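Local structure of Lmo2446 protein (Listeria monocytogenes serovar 1/2a, 5I0D) at residues D851-E856 with S864-A869. The protein is a multidomain member of glycosyl hydrolase family 31, joining a TIM-barrel domain to beta-rich domains that include a family 6 carbohydrate-binding module. Numbering follows the deposited sequence.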
ATOM      1  N   ASP A 851     -22.868  15.508   4.625  1.00 21.30           N
ATOM      2  CA  ASP A 851     -22.677  15.899   3.220  1.00 22.18           C
ATOM      3  C   ASP A 851     -22.543  17.400   3.124  1.00 21.29           C
ATOM      4  O   ASP A 851     -23.511  18.113   3.368  1.00 21.19           O
ATOM      5  CB  ASP A 851     -23.844  15.421   2.367  1.00 24.59           C
ATOM      6  CG  ASP A 851     -23.937  13.907   2.302  1.00 26.74           C
ATOM      7  OD1 ASP A 851     -22.918  13.184   2.375  1.00 27.68           O
ATOM      8  OD2 ASP A 851     -25.071  13.418   2.199  1.00 31.28           O
ATOM      9  N   ILE A 852     -21.336  17.875   2.808  1.00 19.89           N
ATOM     10  CA  ILE A 852     -21.033  19.306   2.735  1.00 19.84           C
ATOM     11  C   ILE A 852     -20.787  19.678   1.282  1.00 18.89           C
ATOM     12  O   ILE A 852     -20.139  18.934   0.557  1.00 18.43           O
ATOM     13  CB  ILE A 852     -19.763  19.658   3.509  1.00 20.47           C
ATOM     14  CG1 ILE A 852     -19.894  19.235   4.964  1.00 21.92           C
ATOM     15  CG2 ILE A 852     -19.465  21.153   3.449  1.00 20.73           C
ATOM     16  CD1 ILE A 852     -18.536  18.983   5.559  1.00 22.18           C
ATOM     17  N   SER A 853     -21.301  20.821   0.854  0.50 18.72           N
ATOM     18  CA  SER A 853     -21.056  21.274  -0.510  0.50 18.39           C
ATOM     19  C   SER A 853     -20.721  22.745  -0.538  0.50 17.92           C
ATOM     20  O   SER A 853     -21.227  23.531   0.266  0.50 17.92           O
ATOM     21  CB  SER A 853     -22.246  20.969  -1.416  0.50 19.31           C
ATOM     22  OG  SER A 853     -23.420  21.596  -0.947  0.50 19.99           O
ATOM     23  N   VAL A 854     -19.877  23.098  -1.500  1.00 17.57           N
ATOM     24  CA  VAL A 854     -19.386  24.454  -1.676  1.00 17.37           C
ATOM     25  C   VAL A 854     -19.665  24.823  -3.127  1.00 17.80           C
ATOM     26  O   VAL A 854     -19.424  24.022  -4.030  1.00 18.06           O
ATOM     27  CB  VAL A 854     -17.879  24.538  -1.381  1.00 17.12           C
ATOM     28  CG1 VAL A 854     -17.348  25.933  -1.680  1.00 17.09           C
ATOM     29  CG2 VAL A 854     -17.590  24.148   0.070  1.00 17.09           C
ATOM     30  N   SER A 855     -20.212  26.019  -3.330  1.00 17.88           N
ATOM     31  CA  SER A 855     -20.418  26.582  -4.663  1.00 18.46           C
ATOM     32  C   SER A 855     -19.624  27.894  -4.779  1.00 18.06           C
ATOM     33  O   SER A 855     -19.967  28.922  -4.145  1.00 18.07           O
ATOM     34  CB  SER A 855     -21.897  26.814  -4.928  1.00 19.82           C
ATOM     35  OG  SER A 855     -22.087  27.234  -6.269  1.00 21.23           O
ATOM     36  N   GLU A 856     -18.555  27.839  -5.573  1.00 17.58           N
ATOM     37  CA  GLU A 856     -17.682  28.993  -5.827  1.00 17.48           C
ATOM     38  C   GLU A 856     -18.265  29.809  -6.967  1.00 18.29           C
ATOM     39  O   GLU A 856     -18.512  29.271  -8.046  1.00 18.75           O
ATOM     40  CB  GLU A 856     -16.239  28.546  -6.164  1.00 17.20           C
ATOM     41  CG  GLU A 856     -15.311  29.653  -6.696  1.00 17.29           C
ATOM     42  CD  GLU A 856     -15.330  29.796  -8.209  1.00 17.81           C
ATOM     43  OE1 GLU A 856     -15.090  28.798  -8.904  1.00 17.68           O
ATOM     44  OE2 GLU A 856     -15.580  30.919  -8.724  1.00 18.16           O
ATOM     45  N   SER A 864     -20.448  30.094  -1.535  1.00 17.77           N
ATOM     46  CA  SER A 864     -21.537  29.615  -0.701  1.00 18.52           C
ATOM     47  C   SER A 864     -21.202  28.233  -0.180  1.00 18.30           C
ATOM     48  O   SER A 864     -20.652  27.416  -0.916  1.00 17.45           O
ATOM     49  CB  SER A 864     -22.803  29.577  -1.520  1.00 19.56           C
ATOM     50  OG  SER A 864     -23.126  30.879  -1.953  1.00 20.25           O
ATOM     51  N   VAL A 865     -21.536  27.967   1.081  1.00 18.91           N
ATOM     52  CA  VAL A 865     -21.286  26.652   1.704  1.00 19.02           C
ATOM     53  C   VAL A 865     -22.616  26.133   2.247  1.00 20.43           C
ATOM     54  O   VAL A 865     -23.278  26.836   3.006  1.00 21.00           O
ATOM     55  CB  VAL A 865     -20.280  26.752   2.873  1.00 18.70           C
ATOM     56  CG1 VAL A 865     -20.036  25.383   3.487  1.00 18.56           C
ATOM     57  CG2 VAL A 865     -18.982  27.396   2.428  1.00 18.24           C
ATOM     58  N   ASP A 866     -23.008  24.931   1.836  0.50 20.86           N
ATOM     59  CA  ASP A 866     -24.204  24.295   2.355  0.50 22.35           C
ATOM     60  C   ASP A 866     -23.749  23.309   3.430  0.50 22.00           C
ATOM     61  O   ASP A 866     -23.224  22.227   3.127  0.50 21.18           O
ATOM     62  CB  ASP A 866     -24.987  23.622   1.228  0.50 23.50           C
ATOM     63  CG  ASP A 866     -25.627  24.629   0.280  0.50 24.85           C
ATOM     64  OD1 ASP A 866     -25.905  25.779   0.703  0.50 25.74           O
ATOM     65  OD2 ASP A 866     -25.857  24.272  -0.898  0.50 25.74           O
ATOM     66  N   LEU A 867     -23.919  23.723   4.686  1.00 22.31           N
ATOM     67  CA  LEU A 867     -23.476  22.968   5.837  1.00 22.56           C
ATOM     68  C   LEU A 867     -24.639  22.098   6.267  1.00 22.98           C
ATOM     69  O   LEU A 867     -25.750  22.601   6.475  1.00 24.11           O
ATOM     70  CB  LEU A 867     -23.068  23.945   6.942  1.00 23.62           C
ATOM     71  CG  LEU A 867     -22.364  23.358   8.151  1.00 24.06           C
ATOM     72  CD1 LEU A 867     -20.905  23.071   7.798  1.00 23.54           C
ATOM     73  CD2 LEU A 867     -22.466  24.332   9.314  1.00 25.35           C
ATOM     74  N   PRO A 868     -24.408  20.779   6.396  1.00 23.12           N
ATOM     75  CA  PRO A 868     -25.477  19.923   6.862  1.00 23.78           C
ATOM     76  C   PRO A 868     -25.696  20.123   8.351  1.00 23.88           C
ATOM     77  O   PRO A 868     -24.892  20.803   9.006  1.00 23.28           O
ATOM     78  CB  PRO A 868     -24.917  18.532   6.619  1.00 23.70           C
ATOM     79  CG  PRO A 868     -23.473  18.688   6.865  1.00 22.77           C
ATOM     80  CD  PRO A 868     -23.115  20.066   6.368  1.00 22.34           C
ATOM     81  N   ALA A 869     -26.751  19.506   8.865  1.00 24.45           N
ATOM     82  CA  ALA A 869     -26.959  19.388  10.305  1.00 24.94           C
ATOM     83  C   ALA A 869     -25.690  18.820  10.920  1.00 24.00           C
ATOM     84  O   ALA A 869     -25.127  17.855  10.384  1.00 22.49           O
ATOM     85  CB  ALA A 869     -28.117  18.463  10.589  1.00 26.18           C
TER
HETATM   86  O   HOH W   1     -24.745  19.940   1.005  0.50 31.83           O
HETATM   87  O   HOH W   2     -23.664  23.811  -3.121  1.00 43.35           O
HETATM   88  O   HOH W   3     -21.847  31.031  -4.339  1.00 22.37           O
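Ser853 and Asp866 face each other as a hydrogen-bonded pair in an antiparallel beta hairpin, strands 848-857 and 862-867, within a six-stranded sheet. The pair is uneven: Asp866 N to Ser853 O measures 2.8 Å, its return, from Ser853 N to Asp866 O, 3.3 Å. Both side chains have a second conformer; in the one modelled here, on the outer face, Ser853 OG, turned to sit between its own backbone N and carbonyl carbon (chi1 59°), lies against Asp866 CB at 3.4 Å. In that conformer one water bridges this hydroxyl to Asp866 OD2, and another links it to Asp851 O. The opposite face, with Val854 and Val865, is apolar and buried. These two form the non-hydrogen-bonded pair, and their CG2 methyls, each beside its own backbone N, approach to 4.2 Å. Val854 also packs on Val830 and Val865 on Met876, so strands 825-830 and 874-879 lie against this face. Where strand 862-867 ends, the Pro868 ring slants across Ile852, its CD 3.6 Å from Ile852 CG1, while its CG sits 3.5 Å from Asp851 O. Toward the turn, Ser855 and Ser864 exchange two nearly straight backbone bonds, and a water that donates to Ser855 O at 2.8 Å also hydrogen-bonds Ser864 OG at 2.7 Å.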